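Local coordinates for protein folylpolyglutamate synthase/dihydrofolate synthase (Thermotoga maritima, PDB 1O5Z) that probably adds L-glutamate to dihydropteroate and to tetrahydrofolate polyglutamates, using ATP and magnesium, in folate biosynthesis, at residues 64-69 / 273-278; 210-215 / 233-238; 245-250 / 338-343; 343-348 / 366-371; 359-364 / 393-398. All blocks are in the same frame, centred on the assembly; numbering follows the deposited sequence.

Contact 1. Residues 64-69 / 273-278; sequences GSVANM and IENAGV. With SO4 (sulfate ion), chain C.
V66 and N275 mark the closest backbone approach of helix 64-69 to helix 273-278, with their CA atoms 5.5 Å apart. The two axes come within 8.7 Å and cross at -53°. V66 sets its CG2 against the second helix, 3.4 Å from N275 O, and the same methyl packs on N275 CB and V278 CB. M69, extended beyond CG, lays its SD 3.5 Å from A276 N, and its CE reaches N275 CB. N275 turns its amide toward the start of the first segment, where OD1 lies 3.6 Å from S65 CB. Replacing N275 by an alanine would probably open a gap beside S65 and V66, where the amide now lies. A sulfate, probably from the crystallisation liquor, sits at the N-terminal end of helix 63-77. G64 N donates to its O3 (2.7 Å) and S65 N to its O4 (3.0 Å). G62 N and N304 ND2 also hydrogen-bond to it. The three backbone donors, in the sequence GTNGKGS, are as in a P-loop, so the sulfate probably occupies a nucleotide phosphate position.

Contact 2. Residues 210-215 / 233-238; sequences GERKRE and VIDKDF
R212 meets D235 through an extended arm: CG lies anti to the carbonyl carbon (chi1 -65°), and the chain runs straight on to NE. D235 has its CG anti to its own carbonyl carbon as well (chi1 -64°), and its carboxylate crosses the end of the arginine. The salt bridge is side-on, with two nitrogens on one oxygen. R212 NE donates to D235 OD2 at 2.7 Å and R212 NH2 to the same oxygen at 2.9 Å. OD2 stays in the guanidinium plane, but both donors reach it from above one face of the carboxylate. I234 CG2 covers a face of the guanidinium, 4.0 Å above its centre. The methyl also touches G210 O at 3.6 Å. The two loops leave the ends of parallel strands 207-209 and 231-233, the last two at one edge of the central sheet of the Mur ligase middle domain. A water donates to both E211 O and I234 O and bridges the loops. E211 OE2 accepts from K213 N and K213 NZ, which fixes that carboxylate at the start of helix 214-227. R212 NH2 has a second acidic partner in E274.

Contact 3. Residues 245-250 / 338-343; sequences LKLHEN and LYFNGE
The hairpin turn between strands 239-244 and 250-255 meets the end of helix 326-339 here, chiefly through Y339 and N250. Y339 has its CG anti to the carbonyl carbon (chi1 -72°), which points the ring at the hairpin. Its OH donates to N250 OD1 at 2.7 Å, and the amide and ring planes stand 88° apart. OD1 lies in the plane of the ring, at its edge, whereas the hydroxyl comes to OD1 from above the carbonyl plane. K246 N reaches OD1 from the opposite face at 2.9 Å. Two donors therefore hold this oxygen between them and restrict rotation of the amide. N250 ND2 is occupied too, by N268 OD1 and L265 O. Y339 OH also receives a bond from G269 N. The turn, a type II beta turn from K246 to E249, connects two strands of the three-stranded antiparallel sheet of the middle domain. The helix belongs to the glutamate ligase domain, so the pair links two domains. Leucines flank the tyrosine. L247 CD2 packs on Y339 CD2 at 3.9 Å, while its CD1 touches F340 CZ. L245 sets CB and CD2 each 3.7 Å from Y339 OH, and its CD1 meets L338 CD1. F340 also touches M317 and I319 of strand 316-320.

Contact 4. Residues 343-348 / 366-371; sequences EPLSLV and GIFERV
L347 lays its CB over the centre of the F368 ring, a CH-pi contact with 3.7 Å from CB to the ring centroid and 11° off the normal. L347 CG is anti to the backbone N (chi1 177°), which puts its CD1 near F368 CZ and its CD2 near CE2 and CD2 of the same ring. On the opposite face, toward the rim, lies I367 CG2 of F368's own segment. The ring edge meets backbone, with L345 C and S346 N near its plane, and L345 CB sits 3.6 Å from CD1 of F368. Two backbone bonds set this register: E369 N to L345 O at 2.7 Å and L347 N to R370 O at 2.9 Å. They join parallel neighbours in a beta-alpha-beta unit, strand 345-349, helix 357-361 and strand 370-373, within the glutamate ligase domain. S346 and R370 point to the face of the sheet opposite L347 and V371. S346 OG is buried 3.6 Å from R370 CB, with no polar partner in the model. R370 carries its guanidinium away to E399 and S410. F368 also touches V416 of strand 414-418, while helix 326-339 packs on L345 and I367.

Contact 5. Residues 359-364 / 393-398; sequences DILRKY and KFFKNV
F395 sets its ring against two main-chain carbonyls of 359-364. Y364 O lies at the ring edge, 3.5 Å from F395 CE2, and L361 O is 3.6 Å from F395 CZ. The ring is brought there by a chi1 of -34°, with CG on the side away from the carbonyl carbon but short of a staggered position. Y364 CB is close to the same CZ at 4.2 Å, and L361 CD2 meets F395 CE1 more loosely. F394 packs on L361 as well. Its CD1 sits 3.9 Å from L361 CB, and its CE1 is a little farther from the same carbon. F394 also stacks CB over one face of the F395 ring, toward the rim, so the two phenylalanines support each other. The R362 side chain, bent at chi3, runs past the F394 ring, but the details of that approach are doubtful in the model. With an alanine in place of F394, a gap would probably open beside L361 CB. The contact is mainly side-chain packing, with no hydrogen bonds across it. Its segments run on from helices 357-361 and 384-394. L361 reaches on to L387 and M390 of the latter helix. Y364 packs on helix 326-339, while F395 rests on V371 of strand 370-373, placing the pair against the sheet of the glutamate ligase domain.

Contacts 1 and 2 belong to the middle domain, and contacts 4 and 5 to the glutamate ligase domain. Contact 3 joins the two. The sulfate of contact 1 marks the probable phosphate site. Contact 2 lies 15 Å from contact 1 between centres and is tied to it by a salt bridge, E274 OE2 to R212 NH2 at 2.9 Å. Contact 3 touches contact 1 where I273 CD1 meets L245 CD2 at 3.5 Å. Contact 3 also shares E343 with contact 4. Contacts 4 and 5 are 11 Å apart between centres and pack through V371, F395 and N397. Contact 5 stays about 17 Å from contact 1 at the nearest atoms.

Contact 1. Residues 64-69 / 273-278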
# COMPACT_ATOMS: atom_id res chain seq x y z
N GLY A 64 -1.85 0.27 3.71
CA GLY A 64 -1.82 -0.79 2.74
C GLY A 64 -1.59 -2.12 3.39
O GLY A 64 -2.28 -3.07 3.05
N SER A 65 -0.60 -2.24 4.28
CA SER A 65 -0.32 -3.51 5.02
C SER A 65 -1.49 -3.93 5.86
O SER A 65 -1.85 -5.12 5.89
CB SER A 65 0.80 -3.38 6.03
OG SER A 65 2.06 -3.16 5.45
N VAL A 66 -2.06 -2.98 6.62
CA VAL A 66 -3.19 -3.31 7.51
C VAL A 66 -4.39 -3.74 6.67
O VAL A 66 -5.04 -4.74 6.99
CB VAL A 66 -3.56 -2.17 8.46
CG1 VAL A 66 -4.91 -2.45 9.12
CG2 VAL A 66 -2.46 -1.97 9.54
N ALA A 67 -4.68 -3.02 5.59
CA ALA A 67 -5.77 -3.45 4.69
C ALA A 67 -5.56 -4.87 4.18
O ALA A 67 -6.46 -5.69 4.18
CB ALA A 67 -5.91 -2.48 3.49
N ASN A 68 -4.36 -5.12 3.67
CA ASN A 68 -3.99 -6.41 3.12
C ASN A 68 -4.16 -7.52 4.14
O ASN A 68 -4.69 -8.56 3.84
CB ASN A 68 -2.55 -6.41 2.62
CG ASN A 68 -2.23 -7.64 1.84
OD1 ASN A 68 -1.59 -8.57 2.35
ND2 ASN A 68 -2.70 -7.68 0.57
N MET A 69 -3.67 -7.27 5.35
CA MET A 69 -3.79 -8.23 6.44
C MET A 69 -5.27 -8.53 6.79
O MET A 69 -5.70 -9.69 6.95
CB MET A 69 -3.07 -7.69 7.64
CG MET A 69 -1.56 -7.69 7.50
SD MET A 69 -0.79 -6.87 8.94
CE MET A 69 0.94 -6.81 8.51
N ILE A 273 4.69 -5.97 12.53
CA ILE A 273 4.09 -6.70 13.63
C ILE A 273 3.06 -5.78 14.30
O ILE A 273 1.94 -6.21 14.69
CB ILE A 273 5.16 -7.28 14.55
CG1 ILE A 273 5.74 -8.53 13.91
CG2 ILE A 273 4.59 -7.66 15.92
CD1 ILE A 273 7.07 -8.92 14.46
N GLU A 274 3.37 -4.51 14.35
CA GLU A 274 2.39 -3.55 14.85
C GLU A 274 1.21 -3.40 13.90
O GLU A 274 0.08 -3.24 14.34
CB GLU A 274 3.06 -2.21 15.15
CG GLU A 274 3.93 -2.30 16.38
CD GLU A 274 4.11 -0.99 17.11
OE1 GLU A 274 3.69 0.06 16.60
OE2 GLU A 274 4.68 -1.02 18.21
N ASN A 275 1.45 -3.43 12.61
CA ASN A 275 0.36 -3.33 11.67
C ASN A 275 -0.55 -4.52 11.88
O ASN A 275 -1.74 -4.43 11.79
CB ASN A 275 0.90 -3.32 10.24
CG ASN A 275 1.58 -1.98 9.86
OD1 ASN A 275 2.32 -1.90 8.89
ND2 ASN A 275 1.35 -0.97 10.63
N ALA A 276 0.05 -5.68 12.10
CA ALA A 276 -0.71 -6.91 12.42
C ALA A 276 -1.61 -6.76 13.68
O ALA A 276 -2.77 -7.08 13.62
CB ALA A 276 0.22 -8.11 12.56
N GLY A 277 -1.09 -6.20 14.77
CA GLY A 277 -1.95 -5.86 15.92
C GLY A 277 -3.10 -4.94 15.52
O GLY A 277 -4.22 -5.09 15.92
N VAL A 278 -2.79 -3.92 14.76
CA VAL A 278 -3.83 -3.00 14.30
C VAL A 278 -4.90 -3.73 13.50
O VAL A 278 -6.08 -3.46 13.67
CB VAL A 278 -3.25 -1.83 13.46
CG1 VAL A 278 -4.38 -0.93 12.94
CG2 VAL A 278 -2.31 -1.02 14.26
S SO4 C . 1.74 1.01 3.58
O1 SO4 C . 2.45 2.08 4.27
O2 SO4 C . 2.42 0.52 2.40
O3 SO4 C . 0.47 1.62 3.20
O4 SO4 C . 1.58 -0.17 4.45

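Contact 2. Residues 210-215 / 233-238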
# COMPACT_ATOMS: atom_id res chain seq x y z
N GLY A 210 -3.06 2.79 15.54
CA GLY A 210 -1.70 2.42 15.92
C GLY A 210 -0.87 3.62 16.29
O GLY A 210 0.35 3.53 16.41
N GLU A 211 -1.54 4.76 16.52
CA GLU A 211 -0.85 6.02 16.74
C GLU A 211 -0.60 6.18 18.23
O GLU A 211 -1.41 5.74 19.06
CB GLU A 211 -1.66 7.20 16.16
CG GLU A 211 -0.96 8.58 16.24
CD GLU A 211 0.47 8.58 15.72
OE1 GLU A 211 0.74 8.07 14.61
OE2 GLU A 211 1.35 9.10 16.45
N ARG A 212 0.55 6.78 18.53
CA ARG A 212 0.98 7.07 19.87
C ARG A 212 1.26 8.57 20.13
O ARG A 212 1.33 8.95 21.29
CB ARG A 212 2.25 6.28 20.17
CG ARG A 212 2.10 4.76 20.20
CD ARG A 212 3.32 4.14 20.83
NE ARG A 212 3.28 2.69 21.01
CZ ARG A 212 3.46 1.82 20.04
NH1 ARG A 212 3.67 2.23 18.78
NH2 ARG A 212 3.40 0.53 20.30
N LYS A 213 1.42 9.41 19.11
CA LYS A 213 1.58 10.86 19.39
C LYS A 213 0.34 11.50 20.01
O LYS A 213 -0.75 11.47 19.46
CB LYS A 213 1.95 11.66 18.14
CG LYS A 213 3.38 11.43 17.71
CD LYS A 213 3.69 12.21 16.47
CE LYS A 213 2.99 11.66 15.24
NZ LYS A 213 3.48 10.32 14.90
N ARG A 214 0.56 12.09 21.16
CA ARG A 214 -0.46 12.75 21.94
C ARG A 214 -1.32 13.70 21.11
O ARG A 214 -2.54 13.72 21.23
CB ARG A 214 0.24 13.54 23.04
CG ARG A 214 -0.37 13.51 24.44
CD ARG A 214 -1.88 13.43 24.50
NE ARG A 214 -2.35 12.07 24.25
CZ ARG A 214 -3.60 11.66 24.40
NH1 ARG A 214 -4.54 12.50 24.85
NH2 ARG A 214 -3.91 10.40 24.12
N GLU A 215 -0.64 14.51 20.29
CA GLU A 215 -1.27 15.55 19.47
C GLU A 215 -2.29 14.95 18.55
O GLU A 215 -3.38 15.50 18.34
CB GLU A 215 -0.25 16.22 18.57
CG GLU A 215 1.06 16.55 19.22
CD GLU A 215 2.15 15.47 19.12
OE1 GLU A 215 2.62 15.29 17.96
OE2 GLU A 215 2.54 14.84 20.17
N VAL A 233 -6.73 1.94 20.93
CA VAL A 233 -5.45 2.57 20.73
C VAL A 233 -4.37 1.59 21.10
O VAL A 233 -4.40 1.00 22.17
CB VAL A 233 -5.35 3.78 21.65
CG1 VAL A 233 -3.95 4.42 21.56
CG2 VAL A 233 -6.45 4.78 21.34
N ILE A 234 -3.37 1.45 20.25
CA ILE A 234 -2.28 0.52 20.55
C ILE A 234 -1.65 0.78 21.91
O ILE A 234 -1.54 1.93 22.34
CB ILE A 234 -1.20 0.61 19.45
CG1 ILE A 234 -0.21 -0.55 19.58
CG2 ILE A 234 -0.48 1.97 19.50
CD1 ILE A 234 0.58 -0.75 18.35
N ASP A 235 -1.22 -0.28 22.59
CA ASP A 235 -0.69 -0.20 23.97
C ASP A 235 -1.70 0.18 25.04
O ASP A 235 -1.47 -0.11 26.20
CB ASP A 235 0.52 0.73 24.10
CG ASP A 235 1.72 0.24 23.31
OD1 ASP A 235 1.76 -0.95 22.92
OD2 ASP A 235 2.69 1.00 23.04
N LYS A 236 -2.78 0.87 24.66
CA LYS A 236 -3.94 1.03 25.52
C LYS A 236 -4.88 -0.18 25.37
O LYS A 236 -4.93 -1.02 26.24
CB LYS A 236 -4.70 2.34 25.23
CG LYS A 236 -5.81 2.56 26.26
CD LYS A 236 -6.54 3.89 26.13
CE LYS A 236 -7.42 4.07 27.41
NZ LYS A 236 -8.43 5.16 27.22
N ASP A 237 -5.60 -0.28 24.27
CA ASP A 237 -6.64 -1.28 24.13
C ASP A 237 -6.16 -2.59 23.50
O ASP A 237 -6.90 -3.59 23.48
CB ASP A 237 -7.77 -0.70 23.32
CG ASP A 237 -8.31 0.55 23.95
OD1 ASP A 237 -9.10 0.39 24.91
OD2 ASP A 237 -7.97 1.70 23.58
N PHE A 238 -4.96 -2.57 22.95
CA PHE A 238 -4.35 -3.77 22.48
C PHE A 238 -2.87 -3.57 22.35
O PHE A 238 -2.39 -2.45 22.35
CB PHE A 238 -4.92 -4.18 21.13
CG PHE A 238 -4.68 -3.16 20.06
CD1 PHE A 238 -5.43 -2.01 20.01
CD2 PHE A 238 -3.68 -3.36 19.12
CE1 PHE A 238 -5.22 -1.06 19.02
CE2 PHE A 238 -3.45 -2.42 18.13
CZ PHE A 238 -4.22 -1.26 18.08
O HOH W 1 -0.92 4.78 21.53

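Contact 3. Residues 245-250 / 338-343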
# COMPACT_ATOMS: atom_id res chain seq x y z
N LEU A 245 12.14 -11.94 15.33
CA LEU A 245 12.20 -11.54 13.96
C LEU A 245 13.12 -12.49 13.23
O LEU A 245 14.23 -12.74 13.65
CB LEU A 245 12.76 -10.14 13.89
CG LEU A 245 11.99 -9.08 14.67
CD1 LEU A 245 12.68 -7.77 14.42
CD2 LEU A 245 10.53 -8.96 14.24
N LYS A 246 12.67 -13.03 12.12
CA LYS A 246 13.43 -13.98 11.36
C LYS A 246 12.81 -13.91 10.01
O LYS A 246 11.60 -13.93 9.91
CB LYS A 246 13.20 -15.37 11.93
CG LYS A 246 14.37 -16.34 11.75
CD LYS A 246 14.07 -17.48 10.77
CE LYS A 246 13.89 -18.79 11.50
NZ LYS A 246 13.32 -19.80 10.57
N LEU A 247 13.64 -13.81 8.98
CA LEU A 247 13.15 -13.64 7.62
C LEU A 247 12.00 -14.60 7.34
O LEU A 247 12.15 -15.79 7.57
CB LEU A 247 14.25 -13.89 6.60
CG LEU A 247 15.04 -12.76 5.93
CD1 LEU A 247 15.56 -13.30 4.61
CD2 LEU A 247 14.25 -11.49 5.66
N HIS A 248 10.88 -14.07 6.86
CA HIS A 248 9.65 -14.83 6.52
C HIS A 248 9.00 -15.61 7.68
O HIS A 248 8.16 -16.46 7.48
CB HIS A 248 9.87 -15.81 5.35
CG HIS A 248 10.87 -15.35 4.35
ND1 HIS A 248 10.64 -14.27 3.52
CD2 HIS A 248 12.11 -15.81 4.04
CE1 HIS A 248 11.70 -14.08 2.75
NE2 HIS A 248 12.60 -15.01 3.05
N GLU A 249 9.40 -15.32 8.90
CA GLU A 249 8.95 -16.12 10.02
C GLU A 249 9.06 -15.28 11.27
O GLU A 249 9.78 -15.61 12.17
CB GLU A 249 9.77 -17.39 10.09
CG GLU A 249 9.27 -18.41 11.11
CD GLU A 249 9.98 -19.77 10.97
OE1 GLU A 249 10.34 -20.40 12.01
OE2 GLU A 249 10.18 -20.21 9.80
N ASN A 250 8.32 -14.18 11.29
CA ASN A 250 8.38 -13.19 12.35
C ASN A 250 7.28 -13.43 13.34
O ASN A 250 6.11 -13.33 13.04
CB ASN A 250 8.29 -11.78 11.78
CG ASN A 250 9.41 -11.50 10.78
OD1 ASN A 250 10.55 -11.24 11.18
ND2 ASN A 250 9.09 -11.61 9.48
N LEU A 338 18.68 -5.44 10.74
CA LEU A 338 18.01 -6.44 11.56
C LEU A 338 18.09 -7.80 10.94
O LEU A 338 18.31 -8.78 11.61
CB LEU A 338 16.54 -6.11 11.72
CG LEU A 338 16.17 -5.08 12.77
CD1 LEU A 338 14.69 -4.87 12.71
CD2 LEU A 338 16.61 -5.52 14.17
N TYR A 339 17.89 -7.87 9.64
CA TYR A 339 17.69 -9.13 8.99
C TYR A 339 18.91 -9.62 8.23
O TYR A 339 18.96 -10.77 7.82
CB TYR A 339 16.49 -9.00 8.04
CG TYR A 339 15.15 -8.92 8.77
CD1 TYR A 339 14.49 -7.72 8.92
CD2 TYR A 339 14.54 -10.05 9.28
CE1 TYR A 339 13.25 -7.65 9.56
CE2 TYR A 339 13.33 -9.99 9.93
CZ TYR A 339 12.68 -8.79 10.06
OH TYR A 339 11.47 -8.71 10.71
N PHE A 340 19.89 -8.75 8.02
CA PHE A 340 21.06 -9.07 7.17
C PHE A 340 22.37 -8.73 7.81
O PHE A 340 23.34 -8.44 7.13
CB PHE A 340 20.92 -8.36 5.84
CG PHE A 340 19.78 -8.86 5.04
CD1 PHE A 340 19.92 -10.02 4.28
CD2 PHE A 340 18.54 -8.25 5.11
CE1 PHE A 340 18.84 -10.52 3.55
CE2 PHE A 340 17.48 -8.74 4.40
CZ PHE A 340 17.62 -9.88 3.60
N ASN A 341 22.40 -8.78 9.13
CA ASN A 341 23.52 -8.23 9.87
C ASN A 341 24.91 -8.72 9.39
O ASN A 341 25.78 -7.90 8.96
CB ASN A 341 23.33 -8.53 11.33
CG ASN A 341 24.35 -7.85 12.19
OD1 ASN A 341 24.63 -6.67 11.99
ND2 ASN A 341 24.93 -8.57 13.14
N GLY A 342 25.12 -10.03 9.39
CA GLY A 342 26.38 -10.61 8.85
C GLY A 342 26.53 -10.63 7.32
O GLY A 342 27.59 -10.98 6.80
N GLU A 343 25.49 -10.25 6.60
CA GLU A 343 25.43 -10.53 5.18
C GLU A 343 26.11 -9.50 4.29
O GLU A 343 25.94 -8.30 4.52
CB GLU A 343 23.97 -10.62 4.76
CG GLU A 343 23.34 -11.93 5.18
CD GLU A 343 23.82 -13.05 4.29
OE1 GLU A 343 23.40 -13.08 3.09
OE2 GLU A 343 24.63 -13.87 4.82

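Contact 4. Residues 343-348 / 366-371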
# COMPACT_ATOMS: atom_id res chain seq x y z
N GLU A 343 25.49 -10.25 6.60
CA GLU A 343 25.43 -10.53 5.18
C GLU A 343 26.11 -9.50 4.29
O GLU A 343 25.94 -8.30 4.52
CB GLU A 343 23.97 -10.62 4.76
CG GLU A 343 23.34 -11.93 5.18
CD GLU A 343 23.82 -13.05 4.29
OE1 GLU A 343 23.40 -13.08 3.09
OE2 GLU A 343 24.63 -13.87 4.82
N PRO A 344 26.89 -9.98 3.32
CA PRO A 344 27.39 -9.11 2.25
C PRO A 344 26.27 -8.75 1.34
O PRO A 344 25.47 -9.62 0.99
CB PRO A 344 28.40 -9.99 1.51
CG PRO A 344 28.02 -11.37 1.85
CD PRO A 344 27.42 -11.35 3.20
N LEU A 345 26.19 -7.48 0.97
CA LEU A 345 25.08 -6.94 0.21
C LEU A 345 25.54 -6.15 -0.99
O LEU A 345 26.61 -5.57 -0.99
CB LEU A 345 24.24 -6.01 1.05
CG LEU A 345 23.56 -6.60 2.27
CD1 LEU A 345 22.83 -5.47 2.95
CD2 LEU A 345 22.60 -7.77 1.92
N SER A 346 24.69 -6.14 -2.00
CA SER A 346 24.87 -5.37 -3.20
C SER A 346 23.64 -4.46 -3.31
O SER A 346 22.59 -4.79 -2.81
CB SER A 346 24.97 -6.28 -4.43
OG SER A 346 26.16 -7.03 -4.41
N LEU A 347 23.81 -3.30 -3.93
CA LEU A 347 22.79 -2.29 -4.07
C LEU A 347 22.64 -2.05 -5.53
O LEU A 347 23.63 -1.77 -6.21
CB LEU A 347 23.27 -0.96 -3.48
CG LEU A 347 22.34 0.25 -3.60
CD1 LEU A 347 20.96 0.01 -2.97
CD2 LEU A 347 23.05 1.35 -2.87
N VAL A 348 21.39 -2.12 -5.99
CA VAL A 348 21.02 -1.63 -7.29
C VAL A 348 20.09 -0.45 -7.03
O VAL A 348 19.00 -0.63 -6.47
CB VAL A 348 20.37 -2.74 -8.14
CG1 VAL A 348 19.94 -2.21 -9.52
CG2 VAL A 348 21.36 -3.94 -8.26
N GLY A 366 28.61 2.75 3.75
CA GLY A 366 29.10 1.84 4.78
C GLY A 366 28.33 0.55 4.91
O GLY A 366 28.54 -0.18 5.86
N ILE A 367 27.45 0.24 3.95
CA ILE A 367 26.59 -0.95 4.06
C ILE A 367 26.85 -1.98 2.98
O ILE A 367 26.79 -3.18 3.24
CB ILE A 367 25.09 -0.55 4.01
CG1 ILE A 367 24.71 0.21 5.26
CG2 ILE A 367 24.17 -1.76 3.92
CD1 ILE A 367 23.38 0.83 5.13
N PHE A 368 27.11 -1.53 1.77
CA PHE A 368 27.13 -2.43 0.62
C PHE A 368 28.54 -2.76 0.21
O PHE A 368 29.44 -1.93 0.30
CB PHE A 368 26.35 -1.81 -0.51
CG PHE A 368 24.93 -1.64 -0.18
CD1 PHE A 368 24.07 -2.72 -0.29
CD2 PHE A 368 24.45 -0.45 0.32
CE1 PHE A 368 22.74 -2.57 0.04
CE2 PHE A 368 23.12 -0.31 0.67
CZ PHE A 368 22.28 -1.37 0.52
N GLU A 369 28.70 -3.99 -0.22
CA GLU A 369 29.93 -4.45 -0.73
C GLU A 369 30.03 -3.98 -2.18
O GLU A 369 31.08 -4.00 -2.74
CB GLU A 369 29.88 -5.97 -0.70
CG GLU A 369 31.18 -6.65 -0.46
CD GLU A 369 31.58 -6.54 0.96
OE1 GLU A 369 32.78 -6.77 1.23
OE2 GLU A 369 30.69 -6.22 1.78
N ARG A 370 28.93 -3.62 -2.80
CA ARG A 370 28.92 -3.34 -4.21
C ARG A 370 27.73 -2.46 -4.51
O ARG A 370 26.62 -2.72 -4.00
CB ARG A 370 28.81 -4.64 -4.99
CG ARG A 370 28.87 -4.50 -6.49
CD ARG A 370 28.78 -5.81 -7.20
NE ARG A 370 28.72 -5.65 -8.65
CZ ARG A 370 28.26 -6.56 -9.47
NH1 ARG A 370 27.78 -7.69 -8.99
NH2 ARG A 370 28.24 -6.35 -10.78
N VAL A 371 27.98 -1.41 -5.30
CA VAL A 371 26.98 -0.43 -5.62
C VAL A 371 26.91 -0.29 -7.14
O VAL A 371 27.92 -0.09 -7.83
CB VAL A 371 27.22 0.93 -4.93
CG1 VAL A 371 26.14 1.96 -5.31
CG2 VAL A 371 27.27 0.76 -3.40

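Contact 5. Residues 359-364 / 393-398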
# COMPACT_ATOMS: atom_id res chain seq x y z
N ASP A 359 20.75 13.15 -0.49
CA ASP A 359 20.39 12.80 0.87
C ASP A 359 19.91 11.34 0.91
O ASP A 359 20.04 10.69 1.92
CB ASP A 359 19.36 13.79 1.45
CG ASP A 359 19.93 15.22 1.68
OD1 ASP A 359 20.90 15.63 1.01
OD2 ASP A 359 19.45 16.03 2.52
N ILE A 360 19.40 10.80 -0.19
CA ILE A 360 19.10 9.35 -0.22
C ILE A 360 20.36 8.49 -0.24
O ILE A 360 20.48 7.54 0.54
CB ILE A 360 18.19 8.95 -1.44
CG1 ILE A 360 16.79 9.54 -1.32
CG2 ILE A 360 18.12 7.42 -1.61
CD1 ILE A 360 16.05 9.57 -2.66
N LEU A 361 21.28 8.80 -1.15
CA LEU A 361 22.51 8.00 -1.36
C LEU A 361 23.37 7.92 -0.09
O LEU A 361 23.99 6.90 0.21
CB LEU A 361 23.37 8.59 -2.51
CG LEU A 361 22.81 8.47 -3.92
CD1 LEU A 361 23.54 9.32 -4.97
CD2 LEU A 361 22.83 7.03 -4.31
N ARG A 362 23.35 9.01 0.64
CA ARG A 362 24.11 9.13 1.86
C ARG A 362 23.68 8.18 2.94
O ARG A 362 24.46 7.86 3.82
CB ARG A 362 23.92 10.52 2.39
CG ARG A 362 24.55 11.61 1.51
CD ARG A 362 24.17 13.03 1.91
NE ARG A 362 25.16 13.64 2.78
CZ ARG A 362 26.19 14.35 2.33
NH1 ARG A 362 26.40 14.55 1.03
NH2 ARG A 362 27.04 14.88 3.18
N LYS A 363 22.43 7.74 2.90
CA LYS A 363 21.93 6.77 3.89
C LYS A 363 22.65 5.42 3.75
O LYS A 363 22.86 4.69 4.72
CB LYS A 363 20.41 6.58 3.76
CG LYS A 363 19.58 7.86 3.94
CD LYS A 363 20.00 8.68 5.17
CE LYS A 363 19.16 9.94 5.30
NZ LYS A 363 19.42 10.69 6.53
N TYR A 364 23.07 5.15 2.51
CA TYR A 364 23.56 3.84 2.13
C TYR A 364 25.06 3.65 2.22
O TYR A 364 25.56 2.59 1.83
CB TYR A 364 23.10 3.53 0.71
CG TYR A 364 21.62 3.45 0.63
CD1 TYR A 364 20.93 4.13 -0.34
CD2 TYR A 364 20.90 2.73 1.57
CE1 TYR A 364 19.58 4.08 -0.41
CE2 TYR A 364 19.53 2.67 1.52
CZ TYR A 364 18.87 3.35 0.52
OH TYR A 364 17.50 3.30 0.43
N LYS A 393 30.60 10.46 -5.45
CA LYS A 393 30.89 11.27 -4.23
C LYS A 393 30.83 10.50 -2.88
O LYS A 393 31.51 10.89 -1.92
CB LYS A 393 29.91 12.44 -4.16
CG LYS A 393 30.55 13.80 -4.15
CD LYS A 393 29.48 14.88 -4.21
CE LYS A 393 30.00 16.22 -3.75
NZ LYS A 393 28.92 16.98 -3.06
N PHE A 394 30.04 9.41 -2.81
CA PHE A 394 29.88 8.55 -1.59
C PHE A 394 30.50 7.14 -1.56
O PHE A 394 30.60 6.60 -0.48
CB PHE A 394 28.40 8.37 -1.24
CG PHE A 394 27.67 9.64 -1.16
CD1 PHE A 394 26.97 10.11 -2.25
CD2 PHE A 394 27.73 10.40 -0.03
CE1 PHE A 394 26.34 11.34 -2.22
CE2 PHE A 394 27.11 11.64 0.02
CZ PHE A 394 26.40 12.11 -1.08
N PHE A 395 30.89 6.51 -2.68
CA PHE A 395 31.38 5.11 -2.63
C PHE A 395 32.50 4.86 -3.63
O PHE A 395 32.40 5.31 -4.76
CB PHE A 395 30.28 4.03 -2.96
CG PHE A 395 28.83 4.35 -2.52
CD1 PHE A 395 27.95 5.04 -3.37
CD2 PHE A 395 28.33 3.86 -1.32
CE1 PHE A 395 26.64 5.32 -2.99
CE2 PHE A 395 27.01 4.12 -0.95
CZ PHE A 395 26.16 4.83 -1.80
N LYS A 396 33.52 4.08 -3.28
CA LYS A 396 34.61 3.76 -4.23
C LYS A 396 34.12 2.81 -5.31
O LYS A 396 34.58 2.79 -6.45
CB LYS A 396 35.81 3.13 -3.49
N ASN A 397 33.16 2.02 -4.90
CA ASN A 397 32.54 1.00 -5.71
C ASN A 397 32.10 1.43 -7.14
O ASN A 397 32.40 0.75 -8.16
CB ASN A 397 31.28 0.44 -4.93
CG ASN A 397 31.56 0.18 -3.39
OD1 ASN A 397 32.64 -0.27 -3.00
ND2 ASN A 397 30.56 0.47 -2.55
N VAL A 398 31.35 2.53 -7.21
CA VAL A 398 30.26 2.64 -8.20
C VAL A 398 30.43 1.98 -9.59
O VAL A 398 31.40 2.24 -10.30
CB VAL A 398 29.81 4.08 -8.39
CG1 VAL A 398 28.53 4.11 -9.19
CG2 VAL A 398 29.62 4.70 -7.03